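Local coordinates for lumazine protein (Photobacterium kishitanii, PDB 3A35) that probably serves as an antenna that shifts luciferase bioluminescence to shorter wavelengths, and holds a lumazine or flavin chromophore such as the riboflavin bound here, at residues A[11-15]-A[75-79]; A[19-24]-A[67-73]; A[41-45]-A[80-86]; A[102-108]-A[175-181]. One frame throughout, in Å; residues are numbered along the deposited sequence.

Contact 1: A[11-15]-A[75-79]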
# COMPACT_ATOMS: atom_id res chain seq x y z
N ILE A 11 10.34 -7.51 0.73
CA ILE A 11 11.01 -7.40 -0.53
C ILE A 11 10.55 -8.58 -1.42
O ILE A 11 10.63 -9.74 -0.99
CB ILE A 11 12.49 -7.41 -0.31
CG1 ILE A 11 12.99 -6.20 0.57
CG2 ILE A 11 13.24 -7.43 -1.69
CD1 ILE A 11 12.92 -4.85 -0.13
N ILE A 12 10.05 -8.28 -2.59
CA ILE A 12 9.54 -9.39 -3.45
C ILE A 12 10.72 -10.29 -3.87
O ILE A 12 11.78 -9.77 -4.37
CB ILE A 12 8.86 -8.86 -4.67
CG1 ILE A 12 7.66 -7.97 -4.34
CG2 ILE A 12 8.45 -10.02 -5.62
CD1 ILE A 12 6.99 -7.41 -5.48
N LYS A 13 10.62 -11.57 -3.58
CA LYS A 13 11.73 -12.55 -3.84
C LYS A 13 11.40 -13.34 -5.11
O LYS A 13 12.34 -13.67 -5.91
CB LYS A 13 11.82 -13.42 -2.64
CG LYS A 13 12.94 -14.39 -2.77
CD LYS A 13 13.39 -15.12 -1.61
CE LYS A 13 14.90 -15.58 -1.68
NZ LYS A 13 14.88 -16.60 -0.51
N LYS A 14 10.14 -13.61 -5.39
CA LYS A 14 9.77 -14.53 -6.47
C LYS A 14 8.40 -14.09 -7.00
O LYS A 14 7.55 -13.65 -6.23
CB LYS A 14 9.48 -15.98 -5.91
CG LYS A 14 10.64 -16.68 -5.23
CD LYS A 14 10.27 -18.16 -4.89
CE LYS A 14 11.45 -18.93 -4.25
NZ LYS A 14 10.95 -20.08 -3.51
N ILE A 15 8.15 -14.15 -8.30
CA ILE A 15 6.85 -13.88 -8.90
C ILE A 15 6.57 -15.01 -9.89
O ILE A 15 7.37 -15.25 -10.81
CB ILE A 15 6.79 -12.59 -9.55
CG1 ILE A 15 7.14 -11.44 -8.58
CG2 ILE A 15 5.41 -12.34 -10.30
CD1 ILE A 15 7.27 -10.19 -9.33
N LEU A 75 4.55 -5.32 -10.62
CA LEU A 75 5.72 -5.25 -9.77
C LEU A 75 6.77 -6.31 -10.23
O LEU A 75 6.50 -7.24 -10.97
CB LEU A 75 5.32 -5.48 -8.27
CG LEU A 75 4.31 -4.47 -7.66
CD1 LEU A 75 4.07 -4.93 -6.22
CD2 LEU A 75 4.87 -3.15 -7.75
N GLU A 76 7.97 -6.10 -9.69
CA GLU A 76 9.16 -6.85 -10.07
C GLU A 76 9.86 -7.39 -8.88
O GLU A 76 9.87 -6.82 -7.77
CB GLU A 76 10.15 -5.86 -10.78
CG GLU A 76 9.53 -5.25 -12.09
CD GLU A 76 9.37 -6.24 -13.24
OE1 GLU A 76 8.78 -5.75 -14.24
OE2 GLU A 76 9.77 -7.45 -13.19
N VAL A 77 10.64 -8.44 -9.10
CA VAL A 77 11.48 -8.99 -8.10
C VAL A 77 12.40 -7.87 -7.54
O VAL A 77 12.95 -7.11 -8.39
CB VAL A 77 12.30 -10.22 -8.63
CG1 VAL A 77 13.31 -10.64 -7.65
CG2 VAL A 77 11.31 -11.33 -8.95
N GLY A 78 12.58 -7.80 -6.25
CA GLY A 78 13.36 -6.78 -5.54
C GLY A 78 12.55 -5.57 -5.06
O GLY A 78 13.10 -4.78 -4.25
N ASN A 79 11.33 -5.35 -5.63
CA ASN A 79 10.55 -4.19 -5.19
C ASN A 79 10.15 -4.39 -3.70
O ASN A 79 9.98 -5.48 -3.17
CB ASN A 79 9.28 -4.06 -5.98
CG ASN A 79 9.50 -3.64 -7.44
OD1 ASN A 79 10.70 -3.24 -7.87
ND2 ASN A 79 8.50 -3.65 -8.19
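Ile12 is gripped through both of its backbone polar atoms by the turn running from Glu76 to Asn79. Its N donates to Asn79 O over 2.9 Å in an almost straight bond (170° at the hydrogen), while Ile12 O accepts Gly78 N at 2.8 Å. Ile11 adds a CA-H...O contact, its CA 3.4 Å from the same Asn79 O. With CG1 anti to its carbonyl carbon (chi1 -60°), Ile12 sends CD1 out to Leu75 CB at 3.8 Å, and the two side chains cross at about a right angle. Farther along the strand, Ile15 CD1 ends 3.5 Å from Leu75 O, and the Ile15 and Val77 side chains slide past each other in opposite directions, CG1 nearest CG2. Val77 CG1 rests against Lys13 O at 3.6 Å. Behind this first shell, the type II turn is closed by Asn79 N on Glu76 O, and Gly78 takes its positive-phi corner (phi 92°). A classic beta bulge at Lys13 and Lys14, both facing Gly25, turns Ile12 and Ile15 alike toward the loop, and Lys14 NZ bonds to Tyr60 OH. Across this pairing the grip on strand 8-17 therefore rests on backbone geometry and the fit of aliphatic carbons, not on charge.

Contact 2: A[19-24]-A[67-73]. With RBF (riboflavin), chain C.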
# COMPACT_ATOMS: atom_id res chain seq x y z
N ASP A 19 -0.86 -15.50 -15.62
CA ASP A 19 -1.83 -14.77 -16.48
C ASP A 19 -3.02 -13.96 -15.78
O ASP A 19 -2.97 -12.70 -15.66
CB ASP A 19 -2.35 -15.74 -17.55
CG ASP A 19 -3.10 -15.00 -18.66
OD1 ASP A 19 -3.39 -15.64 -19.70
OD2 ASP A 19 -3.37 -13.77 -18.47
N ASP A 20 -4.09 -14.61 -15.36
CA ASP A 20 -5.04 -13.81 -14.58
C ASP A 20 -4.78 -13.99 -13.07
O ASP A 20 -5.59 -13.62 -12.20
CB ASP A 20 -6.51 -14.05 -15.01
CG ASP A 20 -6.91 -15.49 -14.84
OD1 ASP A 20 -6.00 -16.32 -14.48
OD2 ASP A 20 -8.12 -15.80 -15.04
N THR A 21 -3.63 -14.54 -12.71
CA THR A 21 -3.31 -14.60 -11.27
C THR A 21 -1.79 -14.49 -11.28
O THR A 21 -1.08 -14.78 -12.32
CB THR A 21 -3.82 -15.87 -10.58
OG1 THR A 21 -3.56 -16.02 -9.16
CG2 THR A 21 -3.39 -17.11 -11.23
N GLN A 22 -1.27 -14.11 -10.11
CA GLN A 22 0.18 -14.22 -9.89
C GLN A 22 0.41 -14.68 -8.50
O GLN A 22 -0.30 -14.27 -7.56
CB GLN A 22 0.87 -12.89 -10.06
CG GLN A 22 0.83 -12.38 -11.48
CD GLN A 22 1.51 -11.08 -11.71
OE1 GLN A 22 2.03 -10.45 -10.79
NE2 GLN A 22 1.67 -10.67 -12.98
N ARG A 23 1.49 -15.41 -8.25
CA ARG A 23 1.89 -15.74 -6.88
C ARG A 23 3.17 -15.02 -6.58
O ARG A 23 4.17 -15.16 -7.31
CB ARG A 23 2.01 -17.28 -6.65
CG ARG A 23 2.61 -17.60 -5.30
CD ARG A 23 2.50 -19.07 -4.94
NE ARG A 23 1.08 -19.46 -4.88
CZ ARG A 23 0.72 -20.74 -4.66
NH1 ARG A 23 1.66 -21.68 -4.57
NH2 ARG A 23 -0.56 -21.05 -4.71
N HIS A 24 3.13 -14.19 -5.52
CA HIS A 24 4.27 -13.45 -5.12
C HIS A 24 4.82 -14.01 -3.80
O HIS A 24 4.04 -14.19 -2.80
CB HIS A 24 3.93 -11.99 -4.85
CG HIS A 24 3.62 -11.22 -6.08
ND1 HIS A 24 3.87 -9.89 -6.23
CD2 HIS A 24 3.13 -11.64 -7.29
CE1 HIS A 24 3.51 -9.47 -7.43
NE2 HIS A 24 3.02 -10.52 -8.11
N ILE A 67 -6.22 -8.56 -8.96
CA ILE A 67 -5.16 -8.36 -10.03
C ILE A 67 -5.46 -7.18 -10.97
O ILE A 67 -4.54 -6.62 -11.60
CB ILE A 67 -4.98 -9.63 -10.79
CG1 ILE A 67 -3.64 -9.57 -11.53
CG2 ILE A 67 -6.08 -9.80 -11.83
CD1 ILE A 67 -3.12 -10.86 -11.93
N ASN A 68 -6.73 -6.81 -11.12
CA ASN A 68 -7.13 -5.75 -12.07
C ASN A 68 -7.23 -4.39 -11.51
O ASN A 68 -7.50 -3.40 -12.24
CB ASN A 68 -8.51 -6.12 -12.67
CG ASN A 68 -8.43 -7.39 -13.48
OD1 ASN A 68 -9.16 -8.34 -13.23
ND2 ASN A 68 -7.51 -7.39 -14.43
N THR A 69 -7.09 -4.25 -10.13
CA THR A 69 -7.32 -2.91 -9.51
C THR A 69 -6.16 -2.51 -8.56
O THR A 69 -6.29 -1.59 -7.79
CB THR A 69 -8.60 -3.02 -8.63
OG1 THR A 69 -8.57 -4.20 -7.86
CG2 THR A 69 -9.84 -3.07 -9.58
N THR A 70 -5.01 -3.18 -8.76
CA THR A 70 -3.81 -2.91 -7.92
C THR A 70 -2.54 -2.94 -8.76
O THR A 70 -2.58 -3.35 -9.94
CB THR A 70 -3.66 -4.01 -6.78
OG1 THR A 70 -3.51 -5.28 -7.44
CG2 THR A 70 -4.92 -4.05 -5.88
N THR A 71 -1.42 -2.59 -8.14
CA THR A 71 -0.13 -2.57 -8.85
C THR A 71 0.53 -3.89 -8.98
O THR A 71 1.63 -3.98 -9.64
CB THR A 71 0.76 -1.49 -8.20
OG1 THR A 71 0.96 -1.94 -6.88
CG2 THR A 71 0.10 -0.16 -8.23
N PHE A 72 0.05 -4.94 -8.27
CA PHE A 72 0.85 -6.17 -8.20
C PHE A 72 1.29 -6.76 -9.57
O PHE A 72 2.45 -7.18 -9.67
CB PHE A 72 0.07 -7.23 -7.47
CG PHE A 72 -0.06 -6.95 -5.99
CD1 PHE A 72 1.03 -7.11 -5.16
CD2 PHE A 72 -1.24 -6.46 -5.46
CE1 PHE A 72 0.87 -6.85 -3.77
CE2 PHE A 72 -1.38 -6.19 -4.09
CZ PHE A 72 -0.33 -6.35 -3.26
N ARG A 73 0.44 -6.58 -10.56
CA ARG A 73 0.64 -7.26 -11.86
C ARG A 73 1.94 -6.79 -12.40
O ARG A 73 2.65 -7.64 -13.07
CB ARG A 73 -0.58 -6.91 -12.74
CG ARG A 73 -0.54 -7.49 -14.21
CD ARG A 73 -1.84 -7.29 -14.93
NE ARG A 73 -2.51 -5.99 -14.67
CZ ARG A 73 -3.83 -5.82 -14.70
NH1 ARG A 73 -4.58 -6.88 -14.98
NH2 ARG A 73 -4.39 -4.64 -14.49
N1 RBF C . -7.47 -10.58 -3.30
C2 RBF C . -6.50 -11.34 -3.85
O2 RBF C . -6.14 -11.15 -5.05
N3 RBF C . -5.80 -12.31 -3.15
C4 RBF C . -6.07 -12.56 -1.79
O4 RBF C . -5.41 -13.44 -1.21
C4A RBF C . -7.14 -11.81 -1.26
N5 RBF C . -7.53 -12.12 0.10
C5A RBF C . -8.58 -11.36 0.63
C6 RBF C . -9.03 -11.74 1.89
C7 RBF C . -10.12 -10.98 2.40
C7M RBF C . -10.65 -11.46 3.78
C8 RBF C . -10.68 -9.93 1.74
C8M RBF C . -11.77 -9.17 2.38
C9 RBF C . -10.19 -9.54 0.45
C9A RBF C . -9.19 -10.32 -0.14
N10 RBF C . -8.74 -10.04 -1.47
C10 RBF C . -7.77 -10.85 -2.00
C1' RBF C . -9.37 -9.10 -2.30
C2' RBF C . -8.63 -7.79 -2.49
O2' RBF C . -8.35 -7.20 -1.18
C3' RBF C . -9.41 -6.85 -3.25
O3' RBF C . -9.69 -7.57 -4.57
C4' RBF C . -8.63 -5.60 -3.70
O4' RBF C . -8.42 -4.75 -2.56
C5' RBF C . -9.39 -4.79 -4.76
O5' RBF C . -8.62 -3.70 -5.27
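Phe72 turns its edge toward the face of His24 in an offset edge-to-face pair, the centroids 5.8 Å apart and the planes at 81°. At the edge of the imidazole, in its plane, lie Phe72 O, 3.4 Å from His24 CE1, and the Gln22 amide. His24 NE2 donates to Gln22 OE1 over 2.9 Å; the bond is nearly straight (177°) and lies in both the ring plane and the carbonyl plane, which fixes the rotation of both groups. Gln22 is fully extended beyond CG (chi2 -180°), and this carries its NE2 to Arg73 O, 3.2 Å away, where the N-H lands on a lone pair in the carbonyl plane. One amide thus ties strand 22-27 to the loop and holds the imidazole in its own plane. His24 ND1 is buried and has no partner in the model. Before the strand begins, Ile67 CD1 sits 3.7 Å from Asp20 O. Across the loop Thr69 OG1 stands 2.6 Å from O5' of riboflavin, and Phe72 also touches Cys47 and Leu49 of strand 47-55. In this riboflavin-synthase-like barrel the loop after strand 58-63 packs on strand 22-27 and reaches the end of the ribityl chain through Thr69.

Contact 3: A[41-45]-A[80-86]. With RBF (riboflavin), chain C.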
# COMPACT_ATOMS: atom_id res chain seq x y z
N VAL A 41 -4.79 -12.80 6.94
CA VAL A 41 -5.26 -11.80 5.97
C VAL A 41 -4.65 -10.51 6.49
O VAL A 41 -4.89 -10.04 7.59
CB VAL A 41 -6.80 -11.70 5.94
CG1 VAL A 41 -7.16 -10.56 5.00
CG2 VAL A 41 -7.31 -12.97 5.34
N MET A 42 -3.79 -9.86 5.72
CA MET A 42 -3.04 -8.65 6.12
C MET A 42 -2.94 -7.75 4.95
O MET A 42 -3.35 -8.13 3.76
CB MET A 42 -1.63 -9.00 6.63
CG MET A 42 -0.78 -9.72 5.51
SD MET A 42 0.91 -10.07 6.06
CE MET A 42 1.57 -8.41 6.23
N LEU A 43 -2.49 -6.53 5.20
CA LEU A 43 -2.29 -5.57 4.07
C LEU A 43 -0.90 -5.60 3.49
O LEU A 43 0.10 -5.46 4.18
CB LEU A 43 -2.58 -4.13 4.52
CG LEU A 43 -3.98 -3.95 5.12
CD1 LEU A 43 -4.16 -2.41 5.30
CD2 LEU A 43 -5.11 -4.47 4.23
N VAL A 44 -0.89 -5.74 2.16
CA VAL A 44 0.38 -5.65 1.42
C VAL A 44 0.19 -4.50 0.42
O VAL A 44 -0.75 -4.51 -0.40
CB VAL A 44 0.61 -6.96 0.62
CG1 VAL A 44 1.97 -6.76 -0.18
CG2 VAL A 44 0.72 -8.12 1.56
N ASN A 45 1.00 -3.45 0.60
CA ASN A 45 0.68 -2.24 -0.14
C ASN A 45 -0.75 -1.81 -0.05
O ASN A 45 -1.39 -1.25 -0.98
CB ASN A 45 1.05 -2.27 -1.61
CG ASN A 45 2.55 -2.16 -1.87
OD1 ASN A 45 3.31 -1.65 -1.07
ND2 ASN A 45 2.98 -2.58 -3.08
N LYS A 80 9.96 -3.24 -3.06
CA LYS A 80 9.67 -3.16 -1.62
C LYS A 80 8.18 -2.88 -1.53
O LYS A 80 7.61 -1.98 -2.14
CB LYS A 80 10.41 -1.99 -1.02
CG LYS A 80 10.10 -1.67 0.36
CD LYS A 80 11.31 -0.84 0.79
CE LYS A 80 10.86 0.42 1.35
NZ LYS A 80 10.94 1.33 0.11
N VAL A 81 7.52 -3.68 -0.66
CA VAL A 81 6.06 -3.58 -0.42
C VAL A 81 5.82 -3.21 1.05
O VAL A 81 6.54 -3.65 1.94
CB VAL A 81 5.30 -4.85 -0.78
CG1 VAL A 81 5.60 -5.18 -2.32
CG2 VAL A 81 5.71 -5.98 0.11
N ASN A 82 4.78 -2.43 1.32
CA ASN A 82 4.42 -2.12 2.73
C ASN A 82 3.68 -3.26 3.32
O ASN A 82 2.78 -3.81 2.67
CB ASN A 82 3.56 -0.87 2.69
CG ASN A 82 4.33 0.36 2.21
OD1 ASN A 82 5.58 0.39 2.37
ND2 ASN A 82 3.63 1.35 1.73
N LEU A 83 3.92 -3.55 4.59
CA LEU A 83 3.22 -4.64 5.33
C LEU A 83 2.50 -4.11 6.56
O LEU A 83 3.11 -3.32 7.32
CB LEU A 83 4.25 -5.69 5.81
CG LEU A 83 5.10 -6.29 4.66
CD1 LEU A 83 6.19 -7.20 5.23
CD2 LEU A 83 4.18 -7.05 3.62
N GLU A 84 1.28 -4.57 6.80
CA GLU A 84 0.58 -4.23 8.07
C GLU A 84 -0.30 -5.43 8.46
O GLU A 84 -1.16 -5.91 7.70
CB GLU A 84 -0.29 -3.04 7.94
CG GLU A 84 -0.94 -2.64 9.30
CD GLU A 84 -1.89 -1.51 9.21
OE1 GLU A 84 -2.16 -0.86 8.19
OE2 GLU A 84 -2.58 -1.35 10.31
N VAL A 85 -0.02 -5.96 9.66
CA VAL A 85 -0.85 -7.04 10.26
C VAL A 85 -1.93 -6.39 11.09
O VAL A 85 -1.75 -5.32 11.63
CB VAL A 85 0.07 -7.93 11.08
CG1 VAL A 85 -0.76 -9.07 11.80
CG2 VAL A 85 1.12 -8.53 10.19
N ARG A 86 -3.08 -6.96 11.13
CA ARG A 86 -4.21 -6.38 11.87
C ARG A 86 -3.87 -6.16 13.35
O ARG A 86 -3.11 -6.96 13.90
CB ARG A 86 -5.50 -7.16 11.77
CG ARG A 86 -5.55 -8.45 12.37
CD ARG A 86 -7.03 -8.94 12.23
NE ARG A 86 -7.03 -9.43 10.84
CZ ARG A 86 -7.71 -8.86 9.85
NH1 ARG A 86 -8.41 -7.75 10.07
NH2 ARG A 86 -7.60 -9.34 8.64
N1 RBF C . -7.47 -10.58 -3.30
C2 RBF C . -6.50 -11.34 -3.85
O2 RBF C . -6.14 -11.15 -5.05
N3 RBF C . -5.80 -12.31 -3.15
C4 RBF C . -6.07 -12.56 -1.79
O4 RBF C . -5.41 -13.44 -1.21
C4A RBF C . -7.14 -11.81 -1.26
N5 RBF C . -7.53 -12.12 0.10
C5A RBF C . -8.58 -11.36 0.63
C6 RBF C . -9.03 -11.74 1.89
C7 RBF C . -10.12 -10.98 2.40
C7M RBF C . -10.65 -11.46 3.78
C8 RBF C . -10.68 -9.93 1.74
C8M RBF C . -11.77 -9.17 2.38
C9 RBF C . -10.19 -9.54 0.45
C9A RBF C . -9.19 -10.32 -0.14
N10 RBF C . -8.74 -10.04 -1.47
C10 RBF C . -7.77 -10.85 -2.00
C1' RBF C . -9.37 -9.10 -2.30
C2' RBF C . -8.63 -7.79 -2.49
O2' RBF C . -8.35 -7.20 -1.18
C3' RBF C . -9.41 -6.85 -3.25
O3' RBF C . -9.69 -7.57 -4.57
C4' RBF C . -8.63 -5.60 -3.70
O4' RBF C . -8.42 -4.75 -2.56
C5' RBF C . -9.39 -4.79 -4.76
O5' RBF C . -8.62 -3.70 -5.27
O HOH W 1 -3.36 -9.38 9.76
O HOH W 2 5.64 -2.02 -4.18
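An antiparallel pair of barrel strands, 41-44 with 80-84, is joined here through Leu43 opposite Glu84 and Val44 opposite Leu83. The first is the hydrogen-bonded pair: Leu43 N reaches Glu84 O at 2.9 Å and Glu84 N returns to Leu43 O at 3.0 Å. Their side chains lie side by side, and the Glu84 carboxylate goes on to Lys3 N. Val44 and Leu83, the non-hydrogen-bonded pair, also point the same way, while Val44 CG1 crosses to Val81 CG2 at 3.8 Å. Met42, bent at chi3 (-67°), folds CE back to within 3.8 Å of Leu83 CB. In the six-stranded barrel, strand 80-84 is bordered by 41-44 and by 8-17, and so closes the ring. Asn45 ends the pairing with a left-handed backbone (phi 49°). Its N still bonds to Asn82 O at 2.8 Å, but Asn82 N donates to the side-chain OD1 of Asn45, lying above the plane of that amide, where a main-chain oxygen would be expected; Asn45 O turns instead to Asn179 ND2. A water bridges Asn45 ND2 and Lys80 O. At the other end Val41 O takes a second water, shared with Arg86 N, besides a weak bond from Arg86 NH2, and Val41 CG1 packs 3.8 Å from the riboflavin methyl C7M.

Contact 4: A[102-108]-A[175-181]. With RBF (riboflavin), chain C.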
# COMPACT_ATOMS: atom_id res chain seq x y z
N ILE A 102 -8.62 -1.91 -2.15
CA ILE A 102 -8.09 -0.84 -2.94
C ILE A 102 -9.11 -0.48 -4.08
O ILE A 102 -9.62 -1.34 -4.77
CB ILE A 102 -6.74 -1.35 -3.59
CG1 ILE A 102 -5.67 -1.64 -2.49
CG2 ILE A 102 -6.26 -0.47 -4.68
CD1 ILE A 102 -5.43 -0.40 -1.66
N LYS A 103 -9.31 0.78 -4.19
CA LYS A 103 -10.26 1.33 -5.22
C LYS A 103 -9.65 1.31 -6.58
O LYS A 103 -10.43 1.20 -7.57
CB LYS A 103 -10.66 2.72 -4.81
CG LYS A 103 -11.32 2.71 -3.47
CD LYS A 103 -12.31 1.54 -3.24
CE LYS A 103 -13.05 1.78 -1.91
NZ LYS A 103 -13.54 0.49 -1.31
N GLY A 104 -8.36 1.51 -6.74
CA GLY A 104 -7.78 1.36 -8.07
C GLY A 104 -6.37 1.94 -8.01
O GLY A 104 -5.84 2.34 -6.94
N VAL A 105 -5.67 1.92 -9.13
CA VAL A 105 -4.34 2.42 -9.27
C VAL A 105 -4.34 3.88 -9.65
O VAL A 105 -5.12 4.34 -10.50
CB VAL A 105 -3.62 1.59 -10.29
CG1 VAL A 105 -2.24 2.09 -10.51
CG2 VAL A 105 -3.47 0.17 -9.86
N ALA A 106 -3.43 4.60 -9.07
CA ALA A 106 -3.11 6.02 -9.52
C ALA A 106 -1.65 6.20 -9.74
O ALA A 106 -0.83 5.27 -9.52
CB ALA A 106 -3.68 7.04 -8.55
N THR A 107 -1.14 7.39 -10.16
CA THR A 107 0.24 7.49 -10.58
C THR A 107 0.83 8.74 -10.00
O THR A 107 0.20 9.83 -10.08
CB THR A 107 0.28 7.57 -12.13
OG1 THR A 107 -0.28 6.36 -12.62
CG2 THR A 107 1.69 7.64 -12.65
N VAL A 108 2.00 8.66 -9.48
CA VAL A 108 2.74 9.82 -8.86
C VAL A 108 3.02 10.82 -10.01
O VAL A 108 3.70 10.51 -10.99
CB VAL A 108 3.97 9.36 -8.21
CG1 VAL A 108 4.84 10.53 -7.73
CG2 VAL A 108 3.63 8.43 -7.03
N GLY A 175 5.76 9.00 -12.18
CA GLY A 175 5.39 7.83 -12.89
C GLY A 175 5.19 6.53 -12.10
O GLY A 175 4.75 5.54 -12.69
N SER A 176 5.54 6.56 -10.81
CA SER A 176 5.27 5.38 -9.95
C SER A 176 3.78 5.17 -9.84
O SER A 176 3.04 6.08 -9.49
CB SER A 176 5.86 5.60 -8.61
OG SER A 176 7.28 5.57 -8.66
N ASP A 177 3.32 3.96 -10.07
CA ASP A 177 1.95 3.54 -9.76
C ASP A 177 1.82 3.17 -8.31
O ASP A 177 2.71 2.64 -7.67
CB ASP A 177 1.48 2.40 -10.62
CG ASP A 177 1.22 2.81 -12.09
OD1 ASP A 177 1.15 3.99 -12.46
OD2 ASP A 177 1.07 1.88 -12.89
N VAL A 178 0.63 3.52 -7.76
CA VAL A 178 0.30 3.27 -6.30
C VAL A 178 -1.11 2.75 -6.20
O VAL A 178 -1.97 3.01 -7.02
CB VAL A 178 0.46 4.56 -5.50
CG1 VAL A 178 1.83 5.12 -5.50
CG2 VAL A 178 -0.54 5.65 -5.96
N ASN A 179 -1.32 1.98 -5.12
CA ASN A 179 -2.69 1.52 -4.74
C ASN A 179 -3.37 2.58 -3.93
O ASN A 179 -2.83 3.02 -2.89
CB ASN A 179 -2.60 0.27 -3.85
CG ASN A 179 -2.04 -0.95 -4.59
OD1 ASN A 179 -2.17 -1.06 -5.84
ND2 ASN A 179 -1.53 -1.92 -3.86
N VAL A 180 -4.57 2.99 -4.38
CA VAL A 180 -5.35 4.02 -3.58
C VAL A 180 -6.55 3.40 -2.94
O VAL A 180 -7.31 2.60 -3.59
CB VAL A 180 -5.77 5.14 -4.59
CG1 VAL A 180 -6.67 6.20 -3.85
CG2 VAL A 180 -4.61 5.74 -5.33
N GLU A 181 -6.71 3.73 -1.65
CA GLU A 181 -7.93 3.33 -0.91
C GLU A 181 -8.56 4.67 -0.51
O GLU A 181 -8.02 5.46 0.25
CB GLU A 181 -7.73 2.46 0.33
CG GLU A 181 -9.10 2.16 0.96
CD GLU A 181 -9.06 1.21 2.00
OE1 GLU A 181 -8.11 0.50 2.31
OE2 GLU A 181 -10.12 1.17 2.71
N1 RBF C . -7.47 -10.58 -3.30
C2 RBF C . -6.50 -11.34 -3.85
O2 RBF C . -6.14 -11.15 -5.05
N3 RBF C . -5.80 -12.31 -3.15
C4 RBF C . -6.07 -12.56 -1.79
O4 RBF C . -5.41 -13.44 -1.21
C4A RBF C . -7.14 -11.81 -1.26
N5 RBF C . -7.53 -12.12 0.10
C5A RBF C . -8.58 -11.36 0.63
C6 RBF C . -9.03 -11.74 1.89
C7 RBF C . -10.12 -10.98 2.40
C7M RBF C . -10.65 -11.46 3.78
C8 RBF C . -10.68 -9.93 1.74
C8M RBF C . -11.77 -9.17 2.38
C9 RBF C . -10.19 -9.54 0.45
C9A RBF C . -9.19 -10.32 -0.14
N10 RBF C . -8.74 -10.04 -1.47
C10 RBF C . -7.77 -10.85 -2.00
C1' RBF C . -9.37 -9.10 -2.30
C2' RBF C . -8.63 -7.79 -2.49
O2' RBF C . -8.35 -7.20 -1.18
C3' RBF C . -9.41 -6.85 -3.25
O3' RBF C . -9.69 -7.57 -4.57
C4' RBF C . -8.63 -5.60 -3.70
O4' RBF C . -8.42 -4.75 -2.56
C5' RBF C . -9.39 -4.79 -4.76
O5' RBF C . -8.62 -3.70 -5.27
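Ile102 and Lys103 meet Val180 where strand 104-114 begins, and main-chain hydrogen bonds run from there to Gly175. Val180 O takes Lys103 N at 2.8 Å and, weakly, Gly104 N; because both residues face Val180, this is a classic beta bulge. Gly104, with a phi of 168° that calls for glycine, also accepts Val180 N. Ala106 and Val178 exchange two bonds as a regular hydrogen-bonded pair, and Val108 closes the run through N on Ser176 O and O on Gly175 N.

The polar side chains add one link, from Thr107 OG1, set anti to its carbonyl carbon (chi1 -62°), to Asp177 OD1 at 2.8 Å. The two lie side by side in a non-hydrogen-bonded pair, the hydroxyl meeting the carboxylate on its anti side, 30° out of plane. Toward the ligand, Ile102 works through its backbone: N donates to riboflavin O4' over 2.9 Å and O accepts O5' at 2.6 Å.

Among the carbon contacts, Ala106 CB touches Val180 CG2 at 3.6 Å. The Val105 and Asp177 side chains cross at about a right angle, CG1 against CB, as do those of Ile102 and Asn179, with CD1 3.6 Å from CB.

Strand 177-182 has strand 137-140 on its other border, where Val178 and Val180 touch Ile140, while Asn179 OD1 accepts from Thr71 N and its ND2 donates to Asn45 O, both in the first lumazine-binding repeat.

In the fold
Two six-stranded antiparallel barrels of the same strand order, 1-2-5-4-3-6, make up the chain. Contacts 1, 2 and 3 belong to the first, their centres 13 to 15 Å apart; contact 4 belongs to the second and follows them in sequence. Contact 2 is nested within the loop closed by contact 1, and contact 3 crosses both along the chain. Strand 8-17 lies between 22-27 and 80-84, so the packing of contact 1 runs into contacts 2 and 3. Contact 4 is about 14 Å from contact 2 and 15 Å from contact 3, centre to centre, but touches both. Contacts 2, 3 and 4 all reach riboflavin; through contact 4 the second repeat contributes to the site held mainly by the first.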